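Enoyl-CoA hydratase/carnithine racemase (Thermus thermophilus JL-18, PDB 6SL9) probably isomerises a CoA thioester in the oxepin-CoA-forming step of bacterial phenylacetic acid catabolism, as a member of the crotonase (enoyl-CoA hydratase/isomerase) family. Local coordinates at residues E9-L17 with M187-A198; Q236-V244 with K250-R258. All coordinates share one frame; numbering follows the deposited sequence.

Contact 1 of 2, residues E9-L17 with M187-A198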
loop_
_atom_site.group_PDB
_atom_site.type_symbol
_atom_site.label_atom_id
_atom_site.label_comp_id
_atom_site.label_asym_id
_atom_site.label_seq_id
_atom_site.Cartn_x
_atom_site.Cartn_y
_atom_site.Cartn_z
ATOM N N GLU A 9 17.284 -24.568 18.090
ATOM C CA GLU A 9 17.090 -26.020 17.963
ATOM C C GLU A 9 16.721 -26.287 16.500
ATOM O O GLU A 9 15.931 -25.599 15.958
ATOM C CB GLU A 9 15.956 -26.463 18.882
ATOM C CG GLU A 9 15.396 -27.830 18.581
ATOM C CD GLU A 9 14.034 -28.081 19.192
ATOM O OE1 GLU A 9 13.388 -29.047 18.739
ATOM O OE2 GLU A 9 13.624 -27.311 20.086
ATOM N N ARG A 10 17.238 -27.350 15.934
ATOM C CA ARG A 10 16.899 -27.771 14.590
ATOM C C ARG A 10 15.904 -28.926 14.685
ATOM O O ARG A 10 16.108 -29.899 15.432
ATOM C CB ARG A 10 18.105 -28.178 13.744
ATOM C CG ARG A 10 17.731 -28.437 12.289
ATOM C CD ARG A 10 18.888 -28.484 11.310
ATOM N NE ARG A 10 19.883 -29.515 11.613
ATOM C CZ ARG A 10 19.863 -30.768 11.199
ATOM N NH1 ARG A 10 20.872 -31.555 11.508
ATOM N NH2 ARG A 10 18.844 -31.247 10.506
ATOM N N GLN A 11 14.806 -28.797 13.960
ATOM C CA GLN A 11 13.790 -29.864 13.816
ATOM C C GLN A 11 13.664 -30.093 12.307
ATOM O O GLN A 11 13.231 -29.162 11.581
ATOM C CB GLN A 11 12.475 -29.413 14.428
ATOM C CG GLN A 11 12.567 -29.067 15.898
ATOM C CD GLN A 11 11.268 -29.435 16.551
ATOM O OE1 GLN A 11 10.559 -30.312 16.085
ATOM N NE2 GLN A 11 10.917 -28.718 17.596
ATOM N N ASP A 12 14.112 -31.246 11.807
ATOM C CA ASP A 12 14.178 -31.471 10.334
ATOM C C ASP A 12 14.982 -30.354 9.681
ATOM O O ASP A 12 16.188 -30.128 9.973
ATOM C CB ASP A 12 12.788 -31.385 9.674
ATOM C CG ASP A 12 11.773 -32.466 10.031
ATOM O OD1 ASP A 12 12.001 -33.246 11.007
ATOM O OD2 ASP A 12 10.732 -32.539 9.324
ATOM N N GLY A 13 14.320 -29.714 8.743
ATOM C CA GLY A 13 14.887 -28.614 7.942
ATOM C C GLY A 13 14.627 -27.229 8.523
ATOM O O GLY A 13 14.862 -26.244 7.825
ATOM N N VAL A 14 14.141 -27.152 9.764
ATOM C CA VAL A 14 13.752 -25.875 10.394
ATOM C C VAL A 14 14.722 -25.541 11.529
ATOM O O VAL A 14 14.882 -26.351 12.461
ATOM C CB VAL A 14 12.294 -25.917 10.890
ATOM C CG1 VAL A 14 11.921 -24.578 11.532
ATOM C CG2 VAL A 14 11.349 -26.262 9.764
ATOM N N LEU A 15 15.245 -24.333 11.514
ATOM C CA LEU A 15 15.947 -23.790 12.685
ATOM C C LEU A 15 14.914 -22.986 13.491
ATOM O O LEU A 15 14.449 -21.981 13.006
ATOM C CB LEU A 15 17.156 -22.962 12.267
ATOM C CG LEU A 15 17.915 -22.313 13.408
ATOM C CD1 LEU A 15 18.545 -23.331 14.328
ATOM C CD2 LEU A 15 18.994 -21.392 12.885
ATOM N N VAL A 16 14.693 -23.418 14.726
ATOM C CA VAL A 16 13.774 -22.760 15.659
ATOM C C VAL A 16 14.591 -21.870 16.586
ATOM O O VAL A 16 15.482 -22.381 17.314
ATOM C CB VAL A 16 12.951 -23.785 16.427
ATOM C CG1 VAL A 16 11.957 -23.028 17.309
ATOM C CG2 VAL A 16 12.204 -24.753 15.548
ATOM N N LEU A 17 14.282 -20.602 16.530
ATOM C CA LEU A 17 14.916 -19.558 17.365
ATOM C C LEU A 17 13.916 -19.047 18.388
ATOM O O LEU A 17 12.820 -18.662 18.004
ATOM C CB LEU A 17 15.407 -18.405 16.494
ATOM C CG LEU A 17 16.412 -18.800 15.406
ATOM C CD1 LEU A 17 16.879 -17.590 14.615
ATOM C CD2 LEU A 17 17.613 -19.584 15.973
ATOM N N MET A 187 2.743 -23.393 18.572
ATOM C CA MET A 187 4.044 -23.921 18.116
ATOM C C MET A 187 3.859 -25.122 17.181
ATOM O O MET A 187 4.564 -25.195 16.170
ATOM C CB MET A 187 4.983 -24.220 19.285
ATOM C CG MET A 187 5.509 -22.931 19.930
ATOM S SD MET A 187 6.419 -21.884 18.759
ATOM C CE MET A 187 7.847 -22.947 18.493
ATOM N N GLU A 188 2.885 -25.989 17.443
ATOM C CA GLU A 188 2.607 -27.127 16.529
ATOM C C GLU A 188 2.252 -26.595 15.144
ATOM O O GLU A 188 2.776 -27.085 14.137
ATOM C CB GLU A 188 1.488 -27.986 17.141
ATOM C CG GLU A 188 1.190 -29.257 16.360
ATOM C CD GLU A 188 -0.102 -29.971 16.744
ATOM O OE1 GLU A 188 -0.589 -30.793 15.926
ATOM O OE2 GLU A 188 -0.606 -29.710 17.835
ATOM N N GLU A 189 1.374 -25.625 15.067
ATOM C CA GLU A 189 0.917 -25.104 13.758
ATOM C C GLU A 189 2.084 -24.353 13.090
ATOM O O GLU A 189 2.254 -24.479 11.862
ATOM C CB GLU A 189 -0.350 -24.234 13.940
ATOM C CG GLU A 189 -1.556 -25.014 14.398
ATOM C CD GLU A 189 -2.874 -24.813 13.723
ATOM O OE1 GLU A 189 -3.882 -25.217 14.361
ATOM O OE2 GLU A 189 -2.903 -24.428 12.530
ATOM N N ALA A 190 2.814 -23.550 13.833
ATOM C CA ALA A 190 3.887 -22.733 13.222
ATOM C C ALA A 190 4.970 -23.689 12.724
ATOM O O ALA A 190 5.543 -23.478 11.662
ATOM C CB ALA A 190 4.430 -21.739 14.232
ATOM N N LEU A 191 5.290 -24.724 13.502
ATOM C CA LEU A 191 6.322 -25.700 13.083
ATOM C C LEU A 191 5.853 -26.473 11.845
ATOM O O LEU A 191 6.656 -26.736 10.968
ATOM C CB LEU A 191 6.720 -26.620 14.220
ATOM C CG LEU A 191 7.889 -27.511 13.896
ATOM C CD1 LEU A 191 9.162 -26.749 13.556
ATOM C CD2 LEU A 191 8.151 -28.423 15.073
ATOM N N SER A 192 4.599 -26.874 11.791
ATOM C CA SER A 192 4.062 -27.596 10.611
ATOM C C SER A 192 4.254 -26.711 9.383
ATOM O O SER A 192 4.680 -27.212 8.321
ATOM C CB SER A 192 2.591 -27.925 10.843
ATOM O OG SER A 192 2.079 -28.558 9.708
ATOM N N LEU A 193 3.890 -25.428 9.478
ATOM C CA LEU A 193 4.025 -24.535 8.306
ATOM C C LEU A 193 5.517 -24.378 7.953
ATOM O O LEU A 193 5.892 -24.450 6.789
ATOM C CB LEU A 193 3.398 -23.181 8.649
ATOM C CG LEU A 193 3.579 -22.075 7.604
ATOM C CD1 LEU A 193 2.971 -22.494 6.301
ATOM C CD2 LEU A 193 2.988 -20.764 8.065
ATOM N N ALA A 194 6.382 -24.158 8.927
ATOM C CA ALA A 194 7.825 -24.038 8.676
ATOM C C ALA A 194 8.365 -25.301 8.019
ATOM O O ALA A 194 9.185 -25.206 7.116
ATOM C CB ALA A 194 8.543 -23.684 9.950
ATOM N N LYS A 195 7.899 -26.480 8.432
ATOM C CA LYS A 195 8.364 -27.741 7.822
ATOM C C LYS A 195 7.906 -27.831 6.370
ATOM O O LYS A 195 8.621 -28.372 5.544
ATOM C CB LYS A 195 7.931 -28.934 8.665
ATOM C CG LYS A 195 8.783 -29.149 9.904
ATOM C CD LYS A 195 8.284 -30.337 10.719
ATOM C CE LYS A 195 9.159 -30.629 11.913
ATOM N NZ LYS A 195 8.799 -31.897 12.580
ATOM N N GLU A 196 6.713 -27.351 6.072
ATOM C CA GLU A 196 6.206 -27.345 4.682
ATOM C C GLU A 196 7.101 -26.422 3.872
ATOM O O GLU A 196 7.533 -26.791 2.786
ATOM C CB GLU A 196 4.763 -26.855 4.618
ATOM C CG GLU A 196 3.687 -27.764 5.183
ATOM C CD GLU A 196 2.258 -27.333 4.861
ATOM O OE1 GLU A 196 2.080 -26.381 4.044
ATOM O OE2 GLU A 196 1.322 -27.981 5.399
ATOM N N LEU A 197 7.408 -25.239 4.406
ATOM C CA LEU A 197 8.301 -24.305 3.688
ATOM C C LEU A 197 9.683 -24.905 3.512
ATOM O O LEU A 197 10.314 -24.666 2.529
ATOM C CB LEU A 197 8.359 -22.954 4.404
ATOM C CG LEU A 197 7.040 -22.174 4.382
ATOM C CD1 LEU A 197 7.039 -21.105 5.438
ATOM C CD2 LEU A 197 6.811 -21.543 3.004
ATOM N N ALA A 198 10.154 -25.683 4.474
ATOM C CA ALA A 198 11.475 -26.307 4.408
ATOM C C ALA A 198 11.522 -27.413 3.334
ATOM O O ALA A 198 12.614 -27.882 3.039
ATOM C CB ALA A 198 11.806 -26.898 5.748
#
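Val14 sets both of its methyls against one flank of helix 187-197, and apolar packing carries most of this contact. CG1, anti to the backbone N (chi1 -180°), meets Leu191 CD1 at 4.1 Å, while CG2 rests on the Ala194 backbone, 3.6 Å from Ala194 O, and comes within 3.8 Å of Ala194 CB. The same CG2 also touches the CG of Lys195 and the CB of Ala198. Leu191 works with both branches: CD1 bridges Val14 CG1 and Val16 CG2, whereas CD2 lies against the terminal amide of Gln11, 3.2 Å from Gln11 OE1. The two side chains cross at about a right angle there. Nearer the N-terminus of the helix, Met187 adds a looser touch, its CE 4.3 Å from Val16 CG1.

The one charged pair is at the hairpin turn. Lys195 extends fully beyond CG and crosses the carboxylate of Asp12, with CD and CE each 3.6 Å from Asp12 OD2; NZ reaches Asp12 OD1 only as a long salt bridge of 3.8 Å. Backbone bonds between Gln11 and Val14 close the type II' turn; Arg10 NH2 also donates to Asp12 O, while its NH1 makes a salt bridge to Glu48. No hydrogen bond joins hairpin and helix.

Strand 14-17 and the helix run roughly antiparallel, at 144°, with axes 9.0 Å apart. Strand 14-19 pairs with strand 51-56, and helix 186-197 packs across the face of the mixed sheet to which Val14 and Val16 point, with Ala190 and Ala194 on strand 98-102 and Leu193 on strand 119-123.

Contact 2 of 2, residues Q236-V244 with K250-R258; sequences QTQDHEEGV and KRPPRFQGR
Asp239 and Glu242, one helical turn apart, receive the C-terminal tail as it doubles back along helix 238-249. From Asp239 CB outward, every atom meets the tail. CB and CG lie between Phe255 CD1, 3.6 Å from each, and Arg258 OXT, which comes within 3.1 Å of CG. The carboxylate then forks: OD1 accepts from Gln256 N in a nearly straight bond (2.8 Å, 172°), and OD2 accepts from Gly257 N, a more bent one. Both N-H groups arrive on syn sides, so two successive amides hold the carboxylate at both oxygens.

The C-terminal carboxylate of Arg258 meets the helix start: its O accepts a hydrogen bond from Gln238 N and its OXT one from Asp239 N, 2.8 Å away. The helix dipole would favour this negative group, which may offset the 3.3 Å approach of OXT to Asp239 OD1. Glu242 bends at chi2 (69°), bringing OE1 between Arg251 NH2, in a straight salt bridge from the syn side but tilted well out of the carboxylate plane, and Arg254 N on the anti side, nearer that plane. Phe255 turns its ring edge to Asp239 O, with CE1 3.3 Å away; Pro253 CB lies over one face, near the rim.

Thr237 OG1 caps the helix by accepting from His240 N and is also hydrogen-bonded to Ala234 O. This N-capped helix, closed by a Schellman motif at Lys250, belongs to the C-terminal helical part of the crotonase-family chain, bordering the second subunit.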
loop_
_atom_site.group_PDB
_atom_site.type_symbol
_atom_site.label_atom_id
_atom_site.label_comp_id
_atom_site.label_asym_id
_atom_site.label_seq_id
_atom_site.Cartn_x
_atom_site.Cartn_y
_atom_site.Cartn_z
ATOM N N GLN A 236 17.547 -21.130 -13.648
ATOM C CA GLN A 236 18.759 -21.955 -13.765
ATOM C C GLN A 236 18.895 -22.920 -12.589
ATOM O O GLN A 236 19.805 -23.727 -12.575
ATOM C CB GLN A 236 19.986 -21.065 -13.821
ATOM C CG GLN A 236 20.084 -20.276 -15.109
ATOM C CD GLN A 236 21.324 -19.444 -15.123
ATOM O OE1 GLN A 236 22.402 -19.959 -15.353
ATOM N NE2 GLN A 236 21.160 -18.145 -14.895
ATOM N N THR A 237 17.957 -22.903 -11.653
ATOM C CA THR A 237 18.027 -23.771 -10.471
ATOM C C THR A 237 17.642 -25.222 -10.841
ATOM O O THR A 237 16.770 -25.476 -11.706
ATOM C CB THR A 237 17.162 -23.268 -9.297
ATOM O OG1 THR A 237 15.777 -23.257 -9.685
ATOM C CG2 THR A 237 17.625 -21.918 -8.796
ATOM N N GLN A 238 18.169 -26.155 -10.078
ATOM C CA GLN A 238 17.718 -27.555 -10.167
ATOM C C GLN A 238 16.243 -27.645 -9.803
ATOM O O GLN A 238 15.496 -28.397 -10.441
ATOM C CB GLN A 238 18.549 -28.408 -9.223
ATOM C CG GLN A 238 20.016 -28.428 -9.532
ATOM C CD GLN A 238 20.348 -29.210 -10.782
ATOM O OE1 GLN A 238 21.051 -28.714 -11.662
ATOM N NE2 GLN A 238 19.849 -30.440 -10.883
ATOM N N ASP A 239 15.798 -26.825 -8.856
ATOM C CA ASP A 239 14.382 -26.895 -8.424
ATOM C C ASP A 239 13.433 -26.476 -9.557
ATOM O O ASP A 239 12.360 -27.049 -9.639
ATOM C CB ASP A 239 14.192 -26.018 -7.203
ATOM C CG ASP A 239 14.561 -26.685 -5.905
ATOM O OD1 ASP A 239 14.936 -27.890 -5.914
ATOM O OD2 ASP A 239 14.489 -26.015 -4.866
ATOM N N HIS A 240 13.817 -25.510 -10.385
ATOM C CA HIS A 240 12.904 -25.175 -11.487
ATOM C C HIS A 240 12.760 -26.362 -12.437
ATOM O O HIS A 240 11.637 -26.645 -12.897
ATOM C CB HIS A 240 13.406 -23.913 -12.186
ATOM C CG HIS A 240 12.589 -23.663 -13.417
ATOM N ND1 HIS A 240 11.215 -23.537 -13.368
ATOM C CD2 HIS A 240 12.932 -23.536 -14.730
ATOM C CE1 HIS A 240 10.770 -23.370 -14.599
ATOM N NE2 HIS A 240 11.765 -23.326 -15.448
ATOM N N GLU A 241 13.838 -27.050 -12.724
ATOM C CA GLU A 241 13.804 -28.237 -13.633
ATOM C C GLU A 241 12.888 -29.306 -13.054
ATOM O O GLU A 241 11.976 -29.843 -13.756
ATOM C CB GLU A 241 15.221 -28.778 -13.839
ATOM C CG GLU A 241 15.404 -29.863 -14.913
ATOM C CD GLU A 241 16.672 -30.722 -14.903
ATOM O OE1 GLU A 241 17.523 -30.583 -13.965
ATOM O OE2 GLU A 241 16.796 -31.585 -15.815
ATOM N N GLU A 242 12.997 -29.505 -11.744
ATOM C CA GLU A 242 12.119 -30.426 -11.015
ATOM C C GLU A 242 10.679 -29.960 -11.049
ATOM O O GLU A 242 9.764 -30.809 -11.216
ATOM C CB GLU A 242 12.661 -30.686 -9.614
ATOM C CG GLU A 242 11.680 -31.395 -8.694
ATOM C CD GLU A 242 11.335 -32.830 -8.994
ATOM O OE1 GLU A 242 10.403 -33.361 -8.270
ATOM O OE2 GLU A 242 11.964 -33.403 -9.923
ATOM N N GLY A 243 10.462 -28.680 -10.810
ATOM C CA GLY A 243 9.104 -28.138 -10.798
ATOM C C GLY A 243 8.400 -28.359 -12.134
ATOM O O GLY A 243 7.198 -28.707 -12.128
ATOM N N VAL A 244 9.116 -28.178 -13.239
ATOM C CA VAL A 244 8.512 -28.368 -14.585
ATOM C C VAL A 244 8.172 -29.849 -14.774
ATOM O O VAL A 244 7.030 -30.189 -15.262
ATOM C CB VAL A 244 9.450 -27.829 -15.677
ATOM C CG1 VAL A 244 8.972 -28.230 -17.039
ATOM C CG2 VAL A 244 9.568 -26.316 -15.542
ATOM N N LYS A 250 1.930 -34.186 -13.207
ATOM C CA LYS A 250 0.826 -33.867 -12.270
ATOM C C LYS A 250 1.028 -34.639 -10.976
ATOM O O LYS A 250 0.125 -35.302 -10.526
ATOM C CB LYS A 250 -0.522 -34.111 -12.941
ATOM C CG LYS A 250 -0.793 -33.272 -14.178
ATOM C CD LYS A 250 -1.018 -31.790 -13.875
ATOM C CE LYS A 250 -1.439 -31.023 -15.095
ATOM N NZ LYS A 250 -0.318 -30.977 -16.044
ATOM N N ARG A 251 2.187 -34.417 -10.366
ATOM C CA ARG A 251 2.583 -35.020 -9.073
ATOM C C ARG A 251 3.247 -33.912 -8.258
ATOM O O ARG A 251 3.682 -32.884 -8.790
ATOM C CB ARG A 251 3.509 -36.232 -9.277
ATOM C CG ARG A 251 4.782 -35.932 -10.041
ATOM C CD ARG A 251 5.974 -36.740 -9.664
ATOM N NE ARG A 251 7.095 -36.337 -10.514
ATOM C CZ ARG A 251 8.134 -35.541 -10.146
ATOM N NH1 ARG A 251 9.125 -35.291 -10.985
ATOM N NH2 ARG A 251 8.183 -34.980 -8.948
ATOM N N PRO A 252 3.407 -34.109 -6.936
ATOM C CA PRO A 252 4.133 -33.146 -6.123
ATOM C C PRO A 252 5.612 -33.018 -6.514
ATOM O O PRO A 252 6.326 -34.016 -6.765
ATOM C CB PRO A 252 3.956 -33.636 -4.676
ATOM C CG PRO A 252 2.786 -34.578 -4.728
ATOM C CD PRO A 252 2.788 -35.164 -6.123
ATOM N N PRO A 253 6.106 -31.767 -6.592
ATOM C CA PRO A 253 7.534 -31.575 -6.806
ATOM C C PRO A 253 8.343 -32.015 -5.566
ATOM O O PRO A 253 7.821 -31.930 -4.432
ATOM C CB PRO A 253 7.573 -30.056 -7.109
ATOM C CG PRO A 253 6.405 -29.459 -6.337
ATOM C CD PRO A 253 5.330 -30.503 -6.470
ATOM N N ARG A 254 9.596 -32.430 -5.774
ATOM C CA ARG A 254 10.577 -32.773 -4.703
ATOM C C ARG A 254 11.739 -31.768 -4.727
ATOM O O ARG A 254 12.788 -31.953 -5.372
ATOM C CB ARG A 254 11.035 -34.234 -4.844
ATOM C CG ARG A 254 9.841 -35.180 -4.951
ATOM C CD ARG A 254 9.946 -36.593 -4.467
ATOM N NE ARG A 254 11.067 -37.375 -4.978
ATOM C CZ ARG A 254 11.233 -38.674 -4.729
ATOM N NH1 ARG A 254 12.293 -39.312 -5.198
ATOM N NH2 ARG A 254 10.332 -39.316 -4.001
ATOM N N PHE A 255 11.517 -30.643 -4.105
ATOM C CA PHE A 255 12.468 -29.512 -4.144
ATOM C C PHE A 255 13.583 -29.730 -3.142
ATOM O O PHE A 255 13.372 -30.270 -2.059
ATOM C CB PHE A 255 11.749 -28.207 -3.866
ATOM C CG PHE A 255 10.758 -27.769 -4.903
ATOM C CD1 PHE A 255 11.116 -27.612 -6.243
ATOM C CD2 PHE A 255 9.451 -27.461 -4.511
ATOM C CE1 PHE A 255 10.151 -27.144 -7.140
ATOM C CE2 PHE A 255 8.548 -26.955 -5.402
ATOM C CZ PHE A 255 8.890 -26.805 -6.717
ATOM N N GLN A 256 14.760 -29.164 -3.455
ATOM C CA GLN A 256 15.971 -29.297 -2.611
ATOM C C GLN A 256 16.512 -27.949 -2.164
ATOM O O GLN A 256 17.463 -27.907 -1.372
ATOM C CB GLN A 256 17.036 -30.115 -3.345
ATOM C CG GLN A 256 16.504 -31.454 -3.873
ATOM C CD GLN A 256 15.933 -32.372 -2.814
ATOM O OE1 GLN A 256 16.319 -32.315 -1.648
ATOM N NE2 GLN A 256 14.948 -33.183 -3.182
ATOM N N GLY A 257 16.015 -26.816 -2.668
ATOM C CA GLY A 257 16.531 -25.498 -2.283
ATOM C C GLY A 257 17.769 -25.092 -3.059
ATOM O O GLY A 257 18.553 -24.251 -2.554
ATOM N N ARG A 258 17.924 -25.580 -4.273
ATOM C CA ARG A 258 18.996 -25.148 -5.207
ATOM C C ARG A 258 18.572 -25.450 -6.634
ATOM O O ARG A 258 19.365 -25.162 -7.532
ATOM C CB ARG A 258 20.329 -25.831 -4.903
ATOM C CG ARG A 258 20.304 -27.343 -4.946
ATOM C CD ARG A 258 21.761 -27.819 -4.829
ATOM N NE ARG A 258 21.750 -29.193 -4.399
ATOM C CZ ARG A 258 22.723 -29.854 -3.735
ATOM N NH1 ARG A 258 22.551 -31.127 -3.434
ATOM N NH2 ARG A 258 23.818 -29.254 -3.320
ATOM O OXT ARG A 258 17.425 -25.883 -6.792
HETATM O O HOH W 1 11.533 -36.316 -7.827
#

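In the fold
Contact 1 joins elements about 170 residues apart in sequence, the N-terminal hairpin at the edge of the main sheet and helix 186-197 packed on it; contact 2 is local, its segments separated by five helical residues, and lies farther out, its centre about 26 Å from the chain centre against 14 Å. Neither is wholly buried, and they share no helix or strand. Their chemistry differs accordingly: methyl packing with a long salt bridge at the turn in contact 1; carboxylates bonded to backbone amides, plus a short arginine salt bridge, in contact 2. Contact 2 also borders another copy of the protein, where His240 bonds to Ile135 and Tyr77 of the second subunit; contact 1 reaches that subunit through Leu197.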